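Local atomic coordinates of glucosidase (Croceicoccus marinus, PDB entry 5Z3K), a protein that probably hydrolyses O-glycosidic bonds as a beta-glucosidase of glycoside hydrolase family 39. Residues A[353-358]-A[414-419]; A[234-239]-A[375-380]. All coordinates share one frame; numbering follows the deposited sequence.

Interaction 1: A[353-358]-A[414-419]; sequences DDNGFA and VDARST
Asn355 lies against the backbone of Ala416 and Arg417, its CB 3.3 Å from Arg417 O. With CG beside the backbone N (chi1 -34°), its amide is carried over Ala416, where ND2 comes within 3.6 Å of Ala416 CA. A residue as small as Ala416 suits the close approach. Beyond it, Ser418 CA-H points at Asn355 O over 3.5 Å, a weak CH...O contact.

Water carries most of the polar linkage. Water 3 donates to both Asn355 O and Ala416 O, tying backbone to backbone. Water 2 donates to Asp353 OD2 over 2.6 Å and is hydrogen-bonded to Thr419 OG1 at 2.9 Å. Water 1 accepts from Thr419 N at 2.8 Å and can donate to Asp353 OD2, though the acceptors around it outnumber its protons.

These segments belong to the beta domain that accompanies the TIM barrel, 353-358 holding the end of the turn between antiparallel strands 345-350 and 357-363 and the first residues of the latter. Within it Asp353 forms an Asx turn: OD1 accepts from Asn355 N at 2.8 Å and also from Phe357 N, the two donors reaching it from opposite faces of the carboxylate. With an alanine here, both amides would probably lose their shared acceptor, and waters 1 and 2 their carboxylate anchor. Gly356 suits a positive phi of 109°, where a CB would press against Asn355 O.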
# COMPACT_ATOMS: atom_id res chain seq x y z
N ASP A 353 12.17 -3.45 19.08
CA ASP A 353 11.93 -2.16 19.72
C ASP A 353 11.12 -1.28 18.78
O ASP A 353 10.79 -1.66 17.65
CB ASP A 353 13.26 -1.52 20.17
CG ASP A 353 14.16 -1.13 19.01
OD1 ASP A 353 13.64 -0.64 17.99
OD2 ASP A 353 15.39 -1.28 19.13
N ASP A 354 10.80 -0.07 19.25
CA ASP A 354 10.07 0.90 18.44
C ASP A 354 10.98 2.00 17.88
O ASP A 354 10.47 3.02 17.40
CB ASP A 354 8.90 1.50 19.23
CG ASP A 354 9.34 2.23 20.48
OD1 ASP A 354 10.56 2.34 20.71
OD2 ASP A 354 8.46 2.68 21.25
N ASN A 355 12.30 1.80 17.92
CA ASN A 355 13.28 2.74 17.38
C ASN A 355 13.95 2.22 16.11
O ASN A 355 15.09 2.59 15.81
CB ASN A 355 14.37 3.06 18.39
CG ASN A 355 13.87 3.08 19.80
OD1 ASN A 355 14.16 2.19 20.59
ND2 ASN A 355 13.10 4.11 20.13
N GLY A 356 13.27 1.35 15.38
CA GLY A 356 13.74 0.94 14.07
C GLY A 356 14.26 -0.48 13.98
O GLY A 356 14.55 -0.94 12.86
N PHE A 357 14.39 -1.20 15.10
CA PHE A 357 14.74 -2.62 15.05
C PHE A 357 13.43 -3.40 15.19
O PHE A 357 13.04 -3.82 16.27
CB PHE A 357 15.76 -3.02 16.10
CG PHE A 357 16.35 -4.39 15.87
CD1 PHE A 357 17.36 -4.57 14.94
CD2 PHE A 357 15.85 -5.50 16.54
CE1 PHE A 357 17.89 -5.83 14.69
CE2 PHE A 357 16.38 -6.77 16.30
CZ PHE A 357 17.40 -6.94 15.37
N ALA A 358 12.76 -3.60 14.05
CA ALA A 358 11.39 -4.11 14.02
C ALA A 358 11.40 -5.58 13.62
O ALA A 358 12.15 -5.98 12.73
CB ALA A 358 10.56 -3.31 13.02
N VAL A 414 11.76 12.50 18.90
CA VAL A 414 13.16 12.90 19.09
C VAL A 414 13.94 11.86 19.89
O VAL A 414 15.17 11.85 19.83
CB VAL A 414 13.25 14.27 19.77
CG1 VAL A 414 12.64 15.36 18.88
CG2 VAL A 414 12.58 14.24 21.12
N ASP A 415 13.26 10.99 20.62
CA ASP A 415 13.91 9.96 21.42
C ASP A 415 14.04 8.63 20.69
O ASP A 415 14.47 7.63 21.30
CB ASP A 415 13.16 9.77 22.74
CG ASP A 415 13.15 11.03 23.60
OD1 ASP A 415 14.21 11.70 23.66
OD2 ASP A 415 12.10 11.35 24.19
N ALA A 416 13.70 8.58 19.40
CA ALA A 416 13.65 7.32 18.67
C ALA A 416 14.95 6.99 17.94
O ALA A 416 14.91 6.31 16.91
CB ALA A 416 12.49 7.35 17.67
N ARG A 417 16.10 7.45 18.45
CA ARG A 417 17.38 7.08 17.85
C ARG A 417 17.55 5.57 17.88
O ARG A 417 17.12 4.90 18.82
CB ARG A 417 18.53 7.76 18.61
CG ARG A 417 19.93 7.34 18.16
CD ARG A 417 21.02 8.16 18.84
NE ARG A 417 20.76 9.60 18.71
CZ ARG A 417 21.09 10.32 17.64
NH1 ARG A 417 21.70 9.74 16.62
NH2 ARG A 417 20.81 11.62 17.60
N SER A 418 18.14 5.01 16.82
CA SER A 418 18.34 3.57 16.74
C SER A 418 19.26 3.10 17.87
O SER A 418 20.17 3.81 18.30
CB SER A 418 18.93 3.19 15.38
OG SER A 418 19.50 1.89 15.40
N THR A 419 18.99 1.88 18.36
CA THR A 419 19.87 1.30 19.38
C THR A 419 21.25 1.01 18.82
O THR A 419 22.22 0.92 19.59
CB THR A 419 19.24 0.02 19.94
OG1 THR A 419 17.95 0.32 20.48
CG2 THR A 419 20.09 -0.58 21.05
O HOH W 1 17.11 0.12 17.15
O HOH W 2 16.42 -2.00 21.42
O HOH W 3 15.81 4.87 14.59

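Interaction 2: A[234-239]-A[375-380]; sequences RDPMDF and SNYAIP
Tyr377 donates its hydroxyl proton to Arg234 O, with OH 2.6 Å from that oxygen. The C=O...OH angle is 136°, and the donor is tilted 18° from the carbonyl plane. Arg234 O lies at the edge of the ring, near its plane, while Arg234 CB sits 3.3 Å from Tyr377 OH. Having CG opposite its backbone N (chi1 174°) extends the phenol from its own backbone toward 234-239, and tyrosine has the length to span the gap with a donor at its end.

Apolar packing lies beside this bond. Pro236 CD meets Tyr377 CE2 at 3.5 Å, the proline ring approaching the aromatic ring obliquely. Ile379 sends CD1 to within 3.6 Å of Asp235 CG, so a methyl rests against the carboxylate, and its CG1 lies near Arg234 O. Pro380 adds its CD at 3.9 Å from Arg234 CB.

Asp235 has its polar work elsewhere. OD1 accepts from the backbone N of Met237 (selenomethionine in this crystal) at 3.0 Å, met from above the carboxylate plane, a capping bond at the approach to helix 238-252; OD2 forms a salt bridge with Arg413. The type I turn from Asp235 to Asp238 is closed by Asp238 N bonding to Asp235 O, and Pro236 fits its second position, where a proline's fixed phi is accommodated and no amide proton is needed.

Segment 234-239 leads from the beta-alpha connection after TIM-barrel strand 223-229 into helix 238-252, docked on the chain leaving strand 369-376 of the beta domain. Helix 277-291 packs against the junction: Phe283 packs edge-to-face with Tyr377 and also touches Pro236, beside Ala286.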
# COMPACT_ATOMS: atom_id res chain seq x y z
N ARG A 234 11.45 10.63 7.87
CA ARG A 234 12.10 9.33 7.65
C ARG A 234 11.81 8.36 8.79
O ARG A 234 12.65 7.52 9.11
CB ARG A 234 13.62 9.47 7.46
CG ARG A 234 14.06 10.48 6.43
CD ARG A 234 13.34 10.33 5.12
NE ARG A 234 14.30 10.17 4.03
CZ ARG A 234 14.45 11.02 3.03
NH1 ARG A 234 13.71 12.11 2.96
NH2 ARG A 234 15.34 10.77 2.09
N ASP A 235 10.62 8.45 9.40
CA ASP A 235 10.28 7.66 10.58
C ASP A 235 9.24 6.62 10.20
O ASP A 235 8.10 6.99 9.87
CB ASP A 235 9.75 8.58 11.70
CG ASP A 235 9.54 7.86 13.03
OD1 ASP A 235 9.62 6.61 13.06
OD2 ASP A 235 9.31 8.55 14.07
N PRO A 236 9.57 5.32 10.23
CA PRO A 236 8.59 4.30 9.80
C PRO A 236 7.39 4.20 10.74
O PRO A 236 6.40 3.55 10.37
CB PRO A 236 9.41 3.00 9.78
CG PRO A 236 10.53 3.25 10.76
CD PRO A 236 10.86 4.72 10.61
N MSE A 237 7.46 4.81 11.92
CA MSE A 237 6.34 4.83 12.84
C MSE A 237 5.19 5.73 12.35
O MSE A 237 4.06 5.56 12.79
CB MSE A 237 6.81 5.29 14.23
CG MSE A 237 5.79 5.12 15.37
SE MSE A 237 5.15 3.27 15.62
CE MSE A 237 6.77 2.45 16.36
N ASP A 238 5.47 6.64 11.41
CA ASP A 238 4.49 7.68 11.05
C ASP A 238 3.13 7.10 10.68
O ASP A 238 2.09 7.67 11.03
CB ASP A 238 5.00 8.51 9.87
CG ASP A 238 5.91 9.63 10.28
OD1 ASP A 238 6.35 9.66 11.46
OD2 ASP A 238 6.23 10.45 9.38
N PHE A 239 3.11 5.99 9.96
CA PHE A 239 1.84 5.50 9.44
C PHE A 239 0.91 5.07 10.56
O PHE A 239 -0.31 5.32 10.50
CB PHE A 239 2.12 4.40 8.43
CG PHE A 239 3.13 4.83 7.43
CD1 PHE A 239 2.80 5.76 6.45
CD2 PHE A 239 4.44 4.40 7.53
CE1 PHE A 239 3.75 6.22 5.57
CE2 PHE A 239 5.39 4.85 6.65
CZ PHE A 239 5.06 5.75 5.67
N SER A 375 13.87 -6.04 10.47
CA SER A 375 14.46 -4.87 9.84
C SER A 375 15.24 -4.08 10.87
O SER A 375 14.74 -3.83 11.97
CB SER A 375 13.42 -3.97 9.17
OG SER A 375 14.05 -2.85 8.54
N ASN A 376 16.46 -3.69 10.51
CA ASN A 376 17.30 -2.84 11.34
C ASN A 376 17.39 -1.49 10.63
O ASN A 376 18.21 -1.30 9.73
CB ASN A 376 18.68 -3.48 11.54
CG ASN A 376 19.49 -2.80 12.62
OD1 ASN A 376 18.98 -1.91 13.32
ND2 ASN A 376 20.74 -3.21 12.78
N TYR A 377 16.53 -0.55 11.03
CA TYR A 377 16.43 0.76 10.40
C TYR A 377 16.76 1.86 11.40
O TYR A 377 16.28 1.83 12.53
CB TYR A 377 15.01 0.99 9.83
CG TYR A 377 14.86 2.40 9.31
CD1 TYR A 377 15.34 2.75 8.05
CD2 TYR A 377 14.32 3.41 10.10
CE1 TYR A 377 15.24 4.03 7.59
CE2 TYR A 377 14.23 4.71 9.65
CZ TYR A 377 14.70 5.01 8.38
OH TYR A 377 14.60 6.30 7.91
N ALA A 378 17.54 2.85 10.96
CA ALA A 378 17.92 3.97 11.82
C ALA A 378 17.40 5.27 11.22
O ALA A 378 17.72 5.60 10.08
CB ALA A 378 19.44 4.03 11.99
N ILE A 379 16.59 5.99 11.99
CA ILE A 379 16.24 7.36 11.60
C ILE A 379 17.51 8.19 11.54
O ILE A 379 18.30 8.18 12.50
CB ILE A 379 15.25 7.98 12.61
CG1 ILE A 379 13.90 7.24 12.59
CG2 ILE A 379 15.04 9.45 12.31
CD1 ILE A 379 13.05 7.52 13.83
N PRO A 380 17.79 8.90 10.45
CA PRO A 380 19.01 9.72 10.40
C PRO A 380 18.98 10.84 11.44
O PRO A 380 17.91 11.37 11.79
CB PRO A 380 19.01 10.28 8.97
CG PRO A 380 18.17 9.29 8.19
CD PRO A 380 17.10 8.84 9.14

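Overall arrangement
Interaction 2 is a buried contact joining the TIM barrel to the beta domain, whereas interaction 1 lies at the surface, between the turn that opens strand 357-363 and the loop before strand 423-429. Their centres are about 8 Å apart, and neighbouring antiparallel strands connect them: 357-363 begins in one contact and 369-376 ends in the other, with Gly356 O probably bonded to Tyr377 N. Ser418 CB also packs on Ala378 CB. Chemistry follows position. The buried contact uses a direct phenol-to-carbonyl bond among prolines and an isoleucine; the surface one relies on bridging waters and close backbone packing. Arg413 reaches both regions, bonding to Asp354 O and forming its salt bridge with Asp235.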